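Side-chain contacts in aminoglycoside-O-phosphotransferase VIII (Streptomyces rimosus, PDB 4H05), which probably transfers phosphate from ATP to the 3'-hydroxyl of aminoglycoside antibiotics, a magnesium-dependent kinase reaction that gives resistance to them: residues A125-W128 against E129-P132; G164-G167 against E168-L171; A257-E260 against E261-A264. All coordinates share one frame; numbering follows the deposited sequence. Where two conformers were deposited one is given.

Interaction 1. Residues A125-W128 against E129-P132; sequences ALDW and ERCP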
# COMPACT_ATOMS: atom_id res chain seq x y z
N ALA A 125 8.50 13.41 5.25
CA ALA A 125 9.12 14.39 6.17
C ALA A 125 9.64 13.73 7.37
O ALA A 125 10.33 14.35 8.12
CB ALA A 125 8.14 15.45 6.62
N LEU A 126 9.21 12.49 7.65
CA LEU A 126 9.77 11.77 8.79
C LEU A 126 11.27 11.64 8.59
O LEU A 126 11.74 11.54 7.50
CB LEU A 126 9.15 10.38 8.91
CG LEU A 126 7.76 10.45 9.44
CD1 LEU A 126 6.97 9.18 9.16
CD2 LEU A 126 7.88 10.75 10.92
N ASP A 127 12.04 11.60 9.65
CA ASP A 127 13.45 11.36 9.53
C ASP A 127 13.60 9.81 9.45
O ASP A 127 13.31 9.11 10.38
CB ASP A 127 14.14 11.99 10.77
CG ASP A 127 15.66 11.70 10.84
OD1 ASP A 127 16.30 12.25 11.75
OD2 ASP A 127 16.20 10.93 10.02
N TRP A 128 14.01 9.28 8.31
CA TRP A 128 14.16 7.82 8.18
C TRP A 128 15.05 7.17 9.14
O TRP A 128 14.88 5.97 9.38
CB TRP A 128 14.60 7.41 6.80
CG TRP A 128 15.92 7.95 6.36
CD1 TRP A 128 16.17 9.15 5.65
CD2 TRP A 128 17.22 7.37 6.61
NE1 TRP A 128 17.50 9.30 5.40
CE2 TRP A 128 18.21 8.25 5.94
CE3 TRP A 128 17.68 6.21 7.26
CZ2 TRP A 128 19.56 8.02 6.00
CZ3 TRP A 128 19.07 5.94 7.24
CH2 TRP A 128 19.99 6.84 6.65
N GLU A 129 15.99 7.91 9.76
CA GLU A 129 16.82 7.31 10.81
C GLU A 129 16.05 7.01 12.07
O GLU A 129 16.58 6.28 12.90
CB GLU A 129 18.07 8.16 11.17
CG GLU A 129 18.88 8.71 9.97
CD GLU A 129 20.25 9.26 10.35
OE1 GLU A 129 20.51 9.49 11.58
OE2 GLU A 129 21.10 9.46 9.43
N ARG A 130 14.85 7.55 12.25
CA ARG A 130 14.01 7.11 13.34
C ARG A 130 13.24 5.84 12.98
O ARG A 130 12.69 5.19 13.85
CB ARG A 130 12.96 8.15 13.78
CG ARG A 130 13.41 9.59 14.02
CD ARG A 130 14.89 9.71 14.40
NE ARG A 130 15.00 10.50 15.61
CZ ARG A 130 14.86 11.82 15.65
NH1 ARG A 130 14.66 12.54 14.54
NH2 ARG A 130 14.96 12.40 16.83
N CYS A 131 13.21 5.44 11.72
CA CYS A 131 12.21 4.48 11.30
C CYS A 131 12.77 3.11 11.55
O CYS A 131 13.85 2.83 11.10
CB CYS A 131 11.92 4.65 9.81
SG CYS A 131 10.70 3.43 9.26
N PRO A 132 12.05 2.25 12.24
CA PRO A 132 12.67 0.91 12.37
C PRO A 132 12.64 0.01 11.14
O PRO A 132 13.17 -1.08 11.18
CB PRO A 132 11.88 0.22 13.50
CG PRO A 132 10.94 1.24 14.04
CD PRO A 132 10.97 2.49 13.20
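An Asx turn begins the short 3-10 turn at Trp128-Arg130, where Asp127 reaches forward to the backbone of Glu129. Its OD2 accepts a hydrogen bond from Glu129 N at 3.0 Å, with an N-H...O angle of 151°, the N-H coming in from above the carboxylate plane. Aspartate suits this place because its short arm can bend round to the amide of Glu129, near the start of the turn. Having CG placed opposite the backbone N (chi1 175°) carries the carboxylate to that amide. The same residue also uses its main chain: Asp127 O accepts from Arg130 N at 2.9 Å, and the next step of the turn follows with Cys131 N to Trp128 O, again 2.9 Å.

The other carboxylate oxygen is turned to Arg130. Asp127 OD1 lies 3.2 Å from Arg130 NH1 in a salt bridge whose hydrogen bond is weak and bent. The guanidinium plane stands 71° from that of the carboxylate, and the arginine chain bends at chi2 and chi3 on its way there. Thus a single carboxylate ties both the backbone and a side chain of the turn to the residue just before it.

On another side of Glu129, its methylene CG sits almost directly above the six-membered ring of Trp128, 3.7 Å from the centroid, a CH-pi contact. The glutamate suits this exposed position because its methylene covers the six-membered ring, while OE2 remains near CZ2 and CH2.

The turn lies in the loop between helices 109-124 and 137-150, at the surface. Trp128 rests on Leu184 and Val186 of strand 184-187, and the buried Cys131 touches both Val186 and Trp67 of helix 54-71.

Interaction 2. Residues G164-G167 against E168-L171; sequences GWSG and ERLL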
# COMPACT_ATOMS: atom_id res chain seq x y z
N GLY A 164 4.10 -10.74 -21.90
CA GLY A 164 4.88 -11.91 -22.32
C GLY A 164 6.33 -12.01 -21.83
O GLY A 164 6.99 -13.00 -22.17
N TRP A 165 6.88 -11.04 -21.07
CA TRP A 165 8.22 -11.29 -20.47
C TRP A 165 8.21 -12.41 -19.45
O TRP A 165 7.22 -12.67 -18.75
CB TRP A 165 8.77 -10.10 -19.79
CG TRP A 165 9.23 -9.05 -20.71
CD1 TRP A 165 8.97 -8.92 -22.06
CD2 TRP A 165 10.04 -7.90 -20.37
NE1 TRP A 165 9.55 -7.78 -22.57
CE2 TRP A 165 10.22 -7.13 -21.62
CE3 TRP A 165 10.65 -7.44 -19.20
CZ2 TRP A 165 10.98 -5.98 -21.67
CZ3 TRP A 165 11.41 -6.25 -19.27
CH2 TRP A 165 11.56 -5.54 -20.47
N SER A 166 9.34 -13.09 -19.37
CA SER A 166 9.53 -14.15 -18.42
C SER A 166 9.88 -13.46 -17.13
O SER A 166 10.39 -12.33 -17.14
CB SER A 166 10.69 -15.05 -18.81
OG SER A 166 11.90 -14.30 -18.69
N GLY A 167 9.63 -14.14 -16.03
CA GLY A 167 10.12 -13.68 -14.74
C GLY A 167 11.61 -13.33 -14.80
O GLY A 167 12.03 -12.29 -14.34
N GLU A 168 12.37 -14.22 -15.41
CA GLU A 168 13.83 -14.18 -15.47
C GLU A 168 14.28 -12.98 -16.30
O GLU A 168 15.27 -12.36 -16.00
CB GLU A 168 14.40 -15.51 -16.10
CG GLU A 168 14.44 -16.75 -15.18
CD GLU A 168 13.08 -17.39 -14.82
OE1 GLU A 168 12.05 -17.07 -15.50
OE2 GLU A 168 13.04 -18.21 -13.84
N ARG A 169 13.55 -12.68 -17.36
CA ARG A 169 13.78 -11.42 -18.16
C ARG A 169 13.37 -10.16 -17.39
O ARG A 169 13.92 -9.08 -17.58
CB ARG A 169 12.90 -11.47 -19.39
CG ARG A 169 12.88 -10.20 -20.25
CD ARG A 169 14.25 -9.86 -20.81
NE ARG A 169 14.24 -8.67 -21.67
CZ ARG A 169 14.76 -7.49 -21.35
NH1 ARG A 169 15.34 -7.28 -20.16
NH2 ARG A 169 14.69 -6.47 -22.21
N LEU A 170 12.36 -10.29 -16.55
CA LEU A 170 11.90 -9.15 -15.71
C LEU A 170 13.01 -8.80 -14.72
O LEU A 170 13.50 -7.68 -14.65
CB LEU A 170 10.63 -9.56 -14.91
CG LEU A 170 9.36 -8.70 -14.92
CD1 LEU A 170 9.04 -8.45 -13.45
CD2 LEU A 170 9.45 -7.39 -15.69
N LEU A 171 13.47 -9.82 -14.03
CA LEU A 171 14.55 -9.66 -13.10
C LEU A 171 15.83 -9.19 -13.77
O LEU A 171 16.54 -8.37 -13.17
CB LEU A 171 14.74 -10.95 -12.33
CG LEU A 171 15.81 -10.99 -11.28
CD1 LEU A 171 15.28 -10.12 -10.13
CD2 LEU A 171 16.08 -12.46 -10.89
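Ser166 OG takes the backbone N-H of Arg169 at 2.7 Å, with an N-H...O angle of 157°, and so makes Ser166 the N-cap of helix 167-177. Serine suits the position because its hydroxyl is short enough to turn back onto an amide of the first turn, which has no carbonyl before it in the helix to bind. The rotation about chi1 turns OG toward the Arg169 amide. The regular helical bonds start at once: Leu170 N to Ser166 O and Leu171 N to Gly167 O, each 2.9 Å. Gly167, the first helical residue, is buried and contributes only backbone.

The residues flanking the cap close a hydrophobic staple. Trp165, just before the N-cap, meets Leu170, the fourth residue of the helix, with Trp165 CE3 3.7 Å from Leu170 CD2. The leucine is buried and also touches Phe272, while Trp165 also touches Leu158.

Arg169 lies over one face of the indole, CG by the ring fusion and the guanidinium over the six-membered ring. The guanidinium is stacked there, the planes only 19° apart, in a cation-pi contact; arginine suits this because its flat charged end can match an aromatic face and still bond at its rim. NH1 is engaged in a salt bridge with Glu173, one helical turn on, which probably steadies the stack. With CG opposite the backbone N (chi1 173°), the bend at chi2 leads the rest of the chain on to the six-membered ring, and Arg169 CG itself lies over the five-membered ring of Trp165, 4.0 Å from its centroid.

Interaction 3. Residues A257-E260 against E261-A264; sequences AVSE and EKLA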
# COMPACT_ATOMS: atom_id res chain seq x y z
N ALA A 257 12.86 17.67 -8.29
CA ALA A 257 13.92 16.88 -8.92
C ALA A 257 13.35 15.51 -9.24
O ALA A 257 14.04 14.52 -9.12
CB ALA A 257 15.15 16.76 -8.04
N VAL A 258 12.09 15.43 -9.67
CA VAL A 258 11.47 14.13 -9.82
C VAL A 258 12.01 13.41 -11.02
O VAL A 258 11.87 13.91 -12.10
CB VAL A 258 9.94 14.19 -9.89
CG1 VAL A 258 9.38 12.77 -9.88
CG2 VAL A 258 9.35 15.01 -8.72
N SER A 259 12.68 12.25 -10.85
CA SER A 259 13.32 11.50 -11.98
C SER A 259 12.42 10.47 -12.70
O SER A 259 11.94 9.51 -12.09
CB SER A 259 14.58 10.76 -11.51
OG SER A 259 14.72 9.51 -12.22
N GLU A 260 12.23 10.63 -14.01
CA GLU A 260 11.37 9.73 -14.71
C GLU A 260 12.02 8.30 -14.76
O GLU A 260 11.31 7.31 -14.78
CB GLU A 260 11.13 10.35 -16.12
CG GLU A 260 9.68 10.57 -16.57
CD GLU A 260 8.99 11.76 -15.96
OE1 GLU A 260 9.62 12.84 -15.81
OE2 GLU A 260 7.77 11.64 -15.66
N GLU A 261 13.34 8.21 -14.70
CA GLU A 261 14.03 6.92 -14.71
C GLU A 261 13.76 6.13 -13.39
O GLU A 261 13.49 4.91 -13.43
CB GLU A 261 15.54 7.09 -14.92
CG GLU A 261 15.98 7.78 -16.24
CD GLU A 261 16.07 9.36 -16.21
OE1 GLU A 261 16.61 9.89 -17.21
OE2 GLU A 261 15.61 10.08 -15.26
N LYS A 262 13.84 6.81 -12.25
CA LYS A 262 13.47 6.22 -10.91
C LYS A 262 11.99 5.81 -10.91
O LYS A 262 11.58 4.75 -10.49
CB LYS A 262 13.82 7.20 -9.77
CG LYS A 262 15.32 7.31 -9.45
CD LYS A 262 15.60 8.41 -8.45
CE LYS A 262 16.88 8.25 -7.61
NZ LYS A 262 16.95 9.18 -6.41
N LEU A 263 11.15 6.61 -11.47
CA LEU A 263 9.74 6.18 -11.51
C LEU A 263 9.61 4.92 -12.32
O LEU A 263 8.86 3.98 -11.97
CB LEU A 263 8.87 7.26 -12.16
CG LEU A 263 8.25 8.44 -11.45
CD1 LEU A 263 8.79 8.67 -10.07
CD2 LEU A 263 8.15 9.71 -12.32
N ALA A 264 10.26 4.90 -13.47
CA ALA A 264 10.22 3.71 -14.31
C ALA A 264 10.71 2.49 -13.53
O ALA A 264 10.03 1.45 -13.52
CB ALA A 264 10.95 3.92 -15.63
O HOH W 1 13.78 12.76 -15.41
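Ser259 OG meets the carboxylate of Glu261, whose chain bends at chi2 (87°) to reach it, across the first turn of helix 260-270, with Ser259 at the N-cap. Ser259 OG is gripped twice: it accepts from Lys262 N at 2.8 Å in a nearly straight bond of 176°, and it gives its own proton to Glu261 OE2 at 3.2 Å. The glutamate receives it on the lone pair of OE2 that faces away from OE1. The bend folds the carboxylate back over the helix start. Water 1 widens the arrangement, accepting from Glu260 N and donating to the same OE2. A serine can serve here as acceptor and donor together, and an acidic residue suits the amino end of a helix, where its charge probably meets the dipole favourably.

On a different flank, Val258 and Leu263 cross at about a right angle. Val258 CG1 comes within 4.1 Å of Leu263 CD2, and as these residues precede the cap and lie fourth in the helix, they form a hydrophobic staple. Leu263 N also binds Ser259 O at 3.1 Å, the first regular helical bond, at the backbone of the buried leucine.

Lys262 runs alongside the serine, its CD 4.0 Å from Ser259 CB, and then continues extended away from the cap. Its NZ forms salt bridges with Asp218, at the end of strand 215-218, and Asp181. Lys262, Val258 and Leu263 all touch His220 of helix 220-230, and Leu263 also reaches Leu223.

Overall arrangement
The three contacts are local turns spread over the molecule, with centres 22 to 34 Å apart and no touch between them. Interactions 2 and 3 share a plan: each opens a helix with a serine N-cap and a hydrophobic staple. Interaction 1 instead starts a brief 3-10 turn in a surface loop, where an aspartate makes an Asx turn. Aromatic faces matter in interactions 1 and 2, covered by a methylene in the first and by a guanidinium in the second, whereas interaction 3 adds a carboxylate and a water to its serine cap. Interactions 1 and 3 are mainly surface contacts and interaction 2 is partly buried, yet each anchors a buried residue: Cys131, Leu170 or Leu263.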